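Local coordinates for protein exopolyphosphatase (Aquifex aeolicus, PDB 1T6C) that probably hydrolyses phosphoanhydride bonds of polyphosphate or guanosine pentaphosphate, as a calcium-binding member of the Ppx/GppA family with an actin-like fold, at residues F281-T284 / L285-E289; F192-L195 / E196-S200; K245-F248 / D249-K252. One frame throughout, in Å; residues are numbered along the deposited sequence.

Interaction 1: F281-T284 / L285-E289; sequences FLKT and LEIFE
Lys283 and Glu286 form a salt bridge one turn apart on helix 274-288. Lys283 NZ lies 3.0 Å from Glu286 OE1. It meets that oxygen from above the carboxylate plane, 48° out of it. The lysine chain leaves with CG anti to the backbone N, then bends at chi2 and chi3 (62° and 69°). These two bends fold the ammonium back to Glu286, whose own chain is extended. Lys283 NZ has a second carboxylate partner, Glu196 on helix 185-199.

Apolar contacts follow the same turns. Lys283 CD rests against Ile287 CG1 at 3.7 Å. Thr284 and Phe288 run alongside one another in the same direction, with CG2 of Thr284 3.8 Å from CD1 of Phe288.

Four i to i+4 backbone hydrogen bonds join the two segments. The last, from Phe288 N to Thr284 O, is 2.9 Å long. Thr284 OG1 is hydrogen-bonded to Ile280 O and to the hydroxyl of Tyr152. After Phe288 the helix ends in a Schellman motif. Glu289 has positive phi, and its N donates to Glu286 O at 3.1 Å.

Lys283 is buried, and two carboxylates at its ammonium probably compensate the charge there.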
loop_
_atom_site.group_PDB
_atom_site.type_symbol
_atom_site.label_atom_id
_atom_site.label_comp_id
_atom_site.label_asym_id
_atom_site.label_seq_id
_atom_site.Cartn_x
_atom_site.Cartn_y
_atom_site.Cartn_z
ATOM N N PHE A 281 -6.361 -11.738 2.772
ATOM C CA PHE A 281 -7.012 -11.837 1.451
ATOM C C PHE A 281 -7.847 -13.088 1.339
ATOM O O PHE A 281 -8.921 -13.043 0.730
ATOM C CB PHE A 281 -5.975 -11.787 0.345
ATOM C CG PHE A 281 -5.416 -10.405 0.143
ATOM C CD1 PHE A 281 -4.212 -10.037 0.724
ATOM C CD2 PHE A 281 -6.136 -9.456 -0.554
ATOM C CE1 PHE A 281 -3.746 -8.749 0.578
ATOM C CE2 PHE A 281 -5.663 -8.156 -0.680
ATOM C CZ PHE A 281 -4.482 -7.821 -0.137
ATOM N N LEU A 282 -7.397 -14.191 1.924
ATOM C CA LEU A 282 -8.142 -15.471 1.832
ATOM C C LEU A 282 -9.481 -15.302 2.561
ATOM O O LEU A 282 -10.563 -15.594 2.006
ATOM C CB LEU A 282 -7.295 -16.598 2.439
ATOM C CG LEU A 282 -7.916 -17.987 2.335
ATOM C CD1 LEU A 282 -7.918 -18.437 0.866
ATOM C CD2 LEU A 282 -7.112 -18.918 3.244
ATOM N N LYS A 283 -9.434 -14.830 3.810
ATOM C CA LYS A 283 -10.648 -14.597 4.581
ATOM C C LYS A 283 -11.550 -13.535 3.939
ATOM O O LYS A 283 -12.772 -13.642 3.990
ATOM C CB LYS A 283 -10.335 -14.309 6.071
ATOM C CG LYS A 283 -11.555 -14.146 6.976
ATOM C CD LYS A 283 -12.459 -15.381 7.085
ATOM C CE LYS A 283 -11.810 -16.528 7.840
ATOM N NZ LYS A 283 -12.854 -17.612 8.125
ATOM N N THR A 284 -10.967 -12.532 3.295
ATOM C CA THR A 284 -11.752 -11.507 2.618
ATOM C C THR A 284 -12.616 -12.156 1.525
ATOM O O THR A 284 -13.813 -11.898 1.436
ATOM C CB THR A 284 -10.834 -10.441 1.996
ATOM O OG1 THR A 284 -10.262 -9.640 3.053
ATOM C CG2 THR A 284 -11.610 -9.481 1.131
ATOM N N LEU A 285 -12.004 -12.976 0.689
ATOM C CA LEU A 285 -12.762 -13.655 -0.370
ATOM C C LEU A 285 -13.875 -14.550 0.212
ATOM O O LEU A 285 -15.009 -14.541 -0.296
ATOM C CB LEU A 285 -11.853 -14.465 -1.281
ATOM C CG LEU A 285 -10.990 -13.618 -2.214
ATOM C CD1 LEU A 285 -10.171 -14.524 -3.105
ATOM C CD2 LEU A 285 -11.803 -12.679 -3.060
ATOM N N GLU A 286 -13.572 -15.270 1.279
ATOM C CA GLU A 286 -14.590 -16.124 1.928
ATOM C C GLU A 286 -15.768 -15.289 2.441
ATOM O O GLU A 286 -16.956 -15.583 2.197
ATOM C CB GLU A 286 -13.951 -16.934 3.060
ATOM C CG GLU A 286 -14.929 -17.864 3.759
ATOM C CD GLU A 286 -14.387 -18.587 4.973
ATOM O OE1 GLU A 286 -13.210 -18.454 5.312
ATOM O OE2 GLU A 286 -15.186 -19.314 5.600
ATOM N N ILE A 287 -15.466 -14.241 3.176
ATOM C CA ILE A 287 -16.507 -13.432 3.791
ATOM C C ILE A 287 -17.348 -12.705 2.766
ATOM O O ILE A 287 -18.554 -12.606 2.925
ATOM C CB ILE A 287 -15.884 -12.428 4.778
ATOM C CG1 ILE A 287 -15.210 -13.166 5.930
ATOM C CG2 ILE A 287 -16.916 -11.391 5.246
ATOM C CD1 ILE A 287 -16.121 -13.732 6.905
ATOM N N PHE A 288 -16.722 -12.172 1.720
ATOM C CA PHE A 288 -17.452 -11.469 0.679
ATOM C C PHE A 288 -18.139 -12.424 -0.299
ATOM O O PHE A 288 -18.821 -11.991 -1.213
ATOM C CB PHE A 288 -16.507 -10.564 -0.088
ATOM C CG PHE A 288 -16.255 -9.260 0.571
ATOM C CD1 PHE A 288 -15.403 -9.170 1.673
ATOM C CD2 PHE A 288 -16.867 -8.114 0.103
ATOM C CE1 PHE A 288 -15.147 -7.924 2.294
ATOM C CE2 PHE A 288 -16.607 -6.890 0.708
ATOM C CZ PHE A 288 -15.754 -6.807 1.794
ATOM N N GLU A 289 -17.895 -13.713 -0.125
ATOM C CA GLU A 289 -18.447 -14.767 -0.974
ATOM C C GLU A 289 -18.071 -14.582 -2.444
ATOM O O GLU A 289 -18.898 -14.709 -3.344
ATOM C CB GLU A 289 -19.951 -14.881 -0.739
ATOM C CG GLU A 289 -20.335 -15.217 0.694
ATOM C CD GLU A 289 -21.848 -15.275 0.838
ATOM O OE1 GLU A 289 -22.434 -16.237 0.317
ATOM O OE2 GLU A 289 -22.444 -14.347 1.436
#

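Interaction 2: F192-L195 / E196-S200; sequences FEFL and EKELS
Phe194 turns one ring face to the side chain of Glu198, four residues on. The touching atom is the aliphatic Glu198 CG, which sits 3.4 Å from both CE1 and CZ of the Phe194 ring. The carboxylate plane is inclined only 30° to the ring, but its carbon stands farther off, with Glu198 CD 4.0 Å from Phe194 CE1. The phenylalanine reaches this place because CG is anti to the backbone N (chi1 164°), which carries the ring along the helix toward the next turn. Chi1 of Glu198 (-63°) lays CG over the ring, and a bend at chi2 then directs the carboxylate. Its OE2 forms a salt bridge with Lys201.

Both residues belong to the last turns of helix 185-199, in the calcium-bearing half of the actin-like fold. Leu195 and Leu199 lie on a buried side of this amphipathic helix. Their side chains meet loosely, Leu195 CB to Leu199 CD1 at 4.4 Å, and Leu199 packs on Lys283 and Thr284 of helix 274-288.

Leu199 N donates a hydrogen bond to Leu195 O at 2.8 Å. One residue on, Glu196 O takes two bonds from Ser200. The hydroxyl OG of Ser200 reaches Glu196 O at 2.7 Å and Ser200 N reaches it at 3.1 Å, from opposite faces of the carbonyl plane. Glu198, Leu199 and Ser200 each have two conformers, and their contacts are those of one.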
loop_
_atom_site.group_PDB
_atom_site.type_symbol
_atom_site.label_atom_id
_atom_site.label_comp_id
_atom_site.label_asym_id
_atom_site.label_seq_id
_atom_site.Cartn_x
_atom_site.Cartn_y
_atom_site.Cartn_z
ATOM N N PHE A 192 -7.765 -16.729 12.131
ATOM C CA PHE A 192 -8.945 -16.654 11.269
ATOM C C PHE A 192 -10.249 -16.318 12.006
ATOM O O PHE A 192 -11.117 -15.646 11.440
ATOM C CB PHE A 192 -9.091 -17.938 10.431
ATOM C CG PHE A 192 -8.146 -18.009 9.239
ATOM C CD1 PHE A 192 -8.145 -17.006 8.287
ATOM C CD2 PHE A 192 -7.276 -19.072 9.052
ATOM C CE1 PHE A 192 -7.281 -17.054 7.169
ATOM C CE2 PHE A 192 -6.405 -19.114 7.948
ATOM C CZ PHE A 192 -6.421 -18.103 7.019
ATOM N N GLU A 193 -10.421 -16.791 13.231
ATOM C CA GLU A 193 -11.569 -16.400 14.027
ATOM C C GLU A 193 -11.598 -14.879 14.181
ATOM O O GLU A 193 -12.666 -14.252 14.120
ATOM C CB GLU A 193 -11.537 -17.072 15.405
ATOM C CG GLU A 193 -11.737 -18.571 15.420
ATOM C CD GLU A 193 -11.497 -19.220 16.801
ATOM O OE1 GLU A 193 -10.992 -18.558 17.735
ATOM O OE2 GLU A 193 -11.831 -20.413 16.958
ATOM N N PHE A 194 -10.433 -14.284 14.444
ATOM C CA PHE A 194 -10.347 -12.844 14.613
ATOM C C PHE A 194 -10.704 -12.152 13.305
ATOM O O PHE A 194 -11.457 -11.178 13.292
ATOM C CB PHE A 194 -8.947 -12.427 15.095
ATOM C CG PHE A 194 -8.684 -10.968 14.921
ATOM C CD1 PHE A 194 -9.259 -10.046 15.790
ATOM C CD2 PHE A 194 -7.953 -10.501 13.858
ATOM C CE1 PHE A 194 -9.062 -8.695 15.615
ATOM C CE2 PHE A 194 -7.760 -9.139 13.667
ATOM C CZ PHE A 194 -8.291 -8.231 14.565
ATOM N N LEU A 195 -10.182 -12.650 12.190
ATOM C CA LEU A 195 -10.427 -12.000 10.920
ATOM C C LEU A 195 -11.908 -12.122 10.551
ATOM O O LEU A 195 -12.472 -11.180 10.024
ATOM C CB LEU A 195 -9.539 -12.575 9.830
ATOM C CG LEU A 195 -8.084 -12.185 9.817
ATOM C CD1 LEU A 195 -7.378 -12.893 8.692
ATOM C CD2 LEU A 195 -7.920 -10.674 9.702
ATOM N N GLU A 196 -12.562 -13.224 10.919
ATOM C CA GLU A 196 -14.008 -13.395 10.661
ATOM C C GLU A 196 -14.775 -12.310 11.429
ATOM O O GLU A 196 -15.656 -11.678 10.872
ATOM C CB GLU A 196 -14.442 -14.799 11.111
ATOM C CG GLU A 196 -15.938 -15.057 10.985
ATOM C CD GLU A 196 -16.302 -15.815 9.735
ATOM O OE1 GLU A 196 -15.654 -16.858 9.414
ATOM O OE2 GLU A 196 -17.264 -15.368 9.062
ATOM N N LYS A 197 -14.398 -12.080 12.690
ATOM C CA LYS A 197 -15.030 -11.064 13.566
ATOM C C LYS A 197 -14.907 -9.669 12.955
ATOM O O LYS A 197 -15.901 -8.909 12.879
ATOM C CB LYS A 197 -14.397 -11.066 14.957
ATOM C CG LYS A 197 -14.780 -9.875 15.914
ATOM C CD LYS A 197 -13.916 -9.795 17.226
ATOM C CE LYS A 197 -13.961 -8.362 17.817
ATOM N NZ LYS A 197 -14.719 -8.161 19.082
ATOM N N GLU A 198 -13.721 -9.343 12.462
ATOM C CA GLU A 198 -13.471 -7.998 11.939
ATOM C C GLU A 198 -14.013 -7.812 10.536
ATOM O O GLU A 198 -14.617 -6.772 10.241
ATOM C CB GLU A 198 -11.986 -7.633 12.039
ATOM C CG GLU A 198 -11.476 -7.571 13.477
ATOM C CD GLU A 198 -12.236 -6.580 14.370
ATOM O OE1 GLU A 198 -11.728 -5.465 14.593
ATOM O OE2 GLU A 198 -13.324 -6.929 14.889
ATOM N N LEU A 199 -13.835 -8.814 9.675
ATOM C CA LEU A 199 -14.200 -8.659 8.266
ATOM C C LEU A 199 -15.689 -8.767 8.041
ATOM O O LEU A 199 -16.201 -8.230 7.081
ATOM C CB LEU A 199 -13.494 -9.695 7.393
ATOM C CG LEU A 199 -12.018 -9.424 7.227
ATOM C CD1 LEU A 199 -11.370 -10.545 6.410
ATOM C CD2 LEU A 199 -11.801 -8.055 6.596
ATOM N N SER A 200 -16.399 -9.414 8.947
ATOM C CA SER A 200 -17.836 -9.575 8.749
ATOM C C SER A 200 -18.499 -8.198 8.812
ATOM O O SER A 200 -19.557 -7.966 8.211
ATOM C CB SER A 200 -18.408 -10.539 9.787
ATOM O OG SER A 200 -17.946 -11.849 9.503
#

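Interaction 3: K245-F248 / D249-K252; sequences KKWF and DTFK
Four i to i+4 backbone bonds join residues 245-248 to 249-252 on helix 241-251, with Asp249 N to Lys245 O at 2.9 Å. Asp249 is the centre of a salt-bridge network. Lys245 NZ meets the syn lone pair of Asp249 OD2, at 2.7 Å. The lysine chain is extended as far as chi3, and a single bend at chi4 (-70°) turns the ammonium in to the carboxylate. On the other oxygen, Lys252 NZ makes a weak bond to Asp249 OD1 at 3.4 Å. Lys252 NZ also pairs with Glu185, so the two ammonium charges are probably largely balanced.

Thr250 gives Lys246 O two bonds, from its backbone N and from its hydroxyl. The OG1 bond to Lys246 O is 2.9 Å long, and the two donors arrive from opposite faces of the carbonyl plane. Trp247 and Phe251 meet obliquely, their planes 33° apart. The nearest atoms are Trp247 CE3 and Phe251 CE1, at 3.7 Å. Phe248 lies across Lys252, nearly perpendicular, with its CE2 4.0 Å from CD of Lys252.

Helix 241-251 belongs to the helical layer beside the six-stranded sheet of the actin-like fold. Its aromatic side chains spread into three neighbouring helices. Trp247 and Phe251 pack on helix 214-223, and Trp247 NE1 bonds to Glu223. Phe248 and Phe251 face helix 274-288. Phe248 also touches Val188 and Phe191 of helix 185-199.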
loop_
_atom_site.group_PDB
_atom_site.type_symbol
_atom_site.label_atom_id
_atom_site.label_comp_id
_atom_site.label_asym_id
_atom_site.label_seq_id
_atom_site.Cartn_x
_atom_site.Cartn_y
_atom_site.Cartn_z
ATOM N N LYS A 245 -5.634 -19.990 -1.191
ATOM C CA LYS A 245 -5.643 -21.018 -0.137
ATOM C C LYS A 245 -4.410 -21.920 -0.232
ATOM O O LYS A 245 -3.752 -22.221 0.774
ATOM C CB LYS A 245 -6.920 -21.880 -0.195
ATOM C CG LYS A 245 -7.019 -22.854 0.971
ATOM C CD LYS A 245 -8.149 -23.843 0.863
ATOM C CE LYS A 245 -8.106 -24.861 2.007
ATOM N NZ LYS A 245 -6.960 -25.810 1.904
ATOM N N LYS A 246 -4.068 -22.341 -1.431
ATOM C CA LYS A 246 -2.917 -23.219 -1.602
ATOM C C LYS A 246 -1.615 -22.533 -1.192
ATOM O O LYS A 246 -0.762 -23.163 -0.555
ATOM C CB LYS A 246 -2.877 -23.786 -3.011
ATOM C CG LYS A 246 -3.877 -24.908 -3.149
ATOM C CD LYS A 246 -4.110 -25.269 -4.608
ATOM C CE LYS A 246 -3.747 -26.713 -4.917
ATOM N NZ LYS A 246 -3.845 -26.943 -6.393
ATOM N N TRP A 247 -1.482 -21.234 -1.474
ATOM C CA TRP A 247 -0.294 -20.481 -1.007
ATOM C C TRP A 247 -0.270 -20.298 0.507
ATOM O O TRP A 247 0.805 -20.347 1.138
ATOM C CB TRP A 247 -0.164 -19.128 -1.731
ATOM C CG TRP A 247 0.360 -19.303 -3.104
ATOM C CD1 TRP A 247 -0.330 -19.225 -4.269
ATOM C CD2 TRP A 247 1.680 -19.720 -3.449
ATOM N NE1 TRP A 247 0.489 -19.544 -5.328
ATOM C CE2 TRP A 247 1.738 -19.847 -4.845
ATOM C CE3 TRP A 247 2.850 -19.970 -2.709
ATOM C CZ2 TRP A 247 2.878 -20.237 -5.509
ATOM C CZ3 TRP A 247 3.975 -20.342 -3.379
ATOM C CH2 TRP A 247 3.988 -20.469 -4.756
ATOM N N PHE A 248 -1.428 -20.040 1.112
ATOM C CA PHE A 248 -1.517 -19.992 2.562
ATOM C C PHE A 248 -1.051 -21.322 3.172
ATOM O O PHE A 248 -0.229 -21.364 4.067
ATOM C CB PHE A 248 -2.932 -19.643 3.046
ATOM C CG PHE A 248 -2.971 -19.359 4.514
ATOM C CD1 PHE A 248 -2.786 -18.068 4.991
ATOM C CD2 PHE A 248 -3.134 -20.379 5.431
ATOM C CE1 PHE A 248 -2.741 -17.801 6.362
ATOM C CE2 PHE A 248 -3.121 -20.112 6.763
ATOM C CZ PHE A 248 -2.918 -18.818 7.232
ATOM N N ASP A 249 -1.550 -22.420 2.633
ATOM C CA ASP A 249 -1.195 -23.732 3.139
ATOM C C ASP A 249 0.293 -24.062 2.947
ATOM O O ASP A 249 0.892 -24.739 3.787
ATOM C CB ASP A 249 -2.068 -24.789 2.484
ATOM C CG ASP A 249 -3.503 -24.737 2.958
ATOM O OD1 ASP A 249 -3.841 -24.082 3.990
ATOM O OD2 ASP A 249 -4.380 -25.298 2.271
ATOM N N THR A 250 0.902 -23.528 1.894
ATOM C CA THR A 250 2.315 -23.705 1.622
ATOM C C THR A 250 3.131 -22.954 2.646
ATOM O O THR A 250 4.004 -23.514 3.308
ATOM C CB THR A 250 2.611 -23.185 0.201
ATOM O OG1 THR A 250 2.010 -24.085 -0.741
ATOM C CG2 THR A 250 4.065 -23.188 -0.142
ATOM N N PHE A 251 2.826 -21.678 2.817
ATOM C CA PHE A 251 3.642 -20.863 3.725
ATOM C C PHE A 251 3.447 -21.243 5.184
ATOM O O PHE A 251 4.358 -21.115 5.986
ATOM C CB PHE A 251 3.387 -19.375 3.496
ATOM C CG PHE A 251 4.110 -18.842 2.330
ATOM C CD1 PHE A 251 3.454 -18.523 1.181
ATOM C CD2 PHE A 251 5.487 -18.707 2.371
ATOM C CE1 PHE A 251 4.165 -18.014 0.082
ATOM C CE2 PHE A 251 6.187 -18.261 1.271
ATOM C CZ PHE A 251 5.519 -17.905 0.132
ATOM N N LYS A 252 2.296 -21.787 5.557
ATOM C CA LYS A 252 2.086 -22.172 6.942
ATOM C C LYS A 252 2.963 -23.360 7.354
ATOM O O LYS A 252 3.086 -23.611 8.529
ATOM C CB LYS A 252 0.588 -22.380 7.229
ATOM C CG LYS A 252 0.026 -23.706 6.825
ATOM C CD LYS A 252 -1.487 -23.738 7.164
ATOM C CE LYS A 252 -2.095 -25.089 6.863
ATOM N NZ LYS A 252 -3.561 -25.114 7.182
#

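In the fold
The three interactions lie on three helices that pack together in the calcium-bearing half of the fold. Interaction 1 touches the other two. Its centre is about 10 Å from that of interaction 2, and Lys283 CG packs against Leu199 CD1 at 3.6 Å. Its centre is about 15 Å from that of interaction 3, where Leu282 CD1 packs against Lys245 N at 3.4 Å. Interactions 2 and 3 also meet, through Phe192 CE2 and Phe248 CZ at 3.6 Å. The calcium ion lies about 9 Å from the Phe281 side chain and about 12 Å from that of Leu199. Interaction 3 is away from the metal site, but Trp247 lies beside a bound methylpentanediol, probably from the crystallisation liquor.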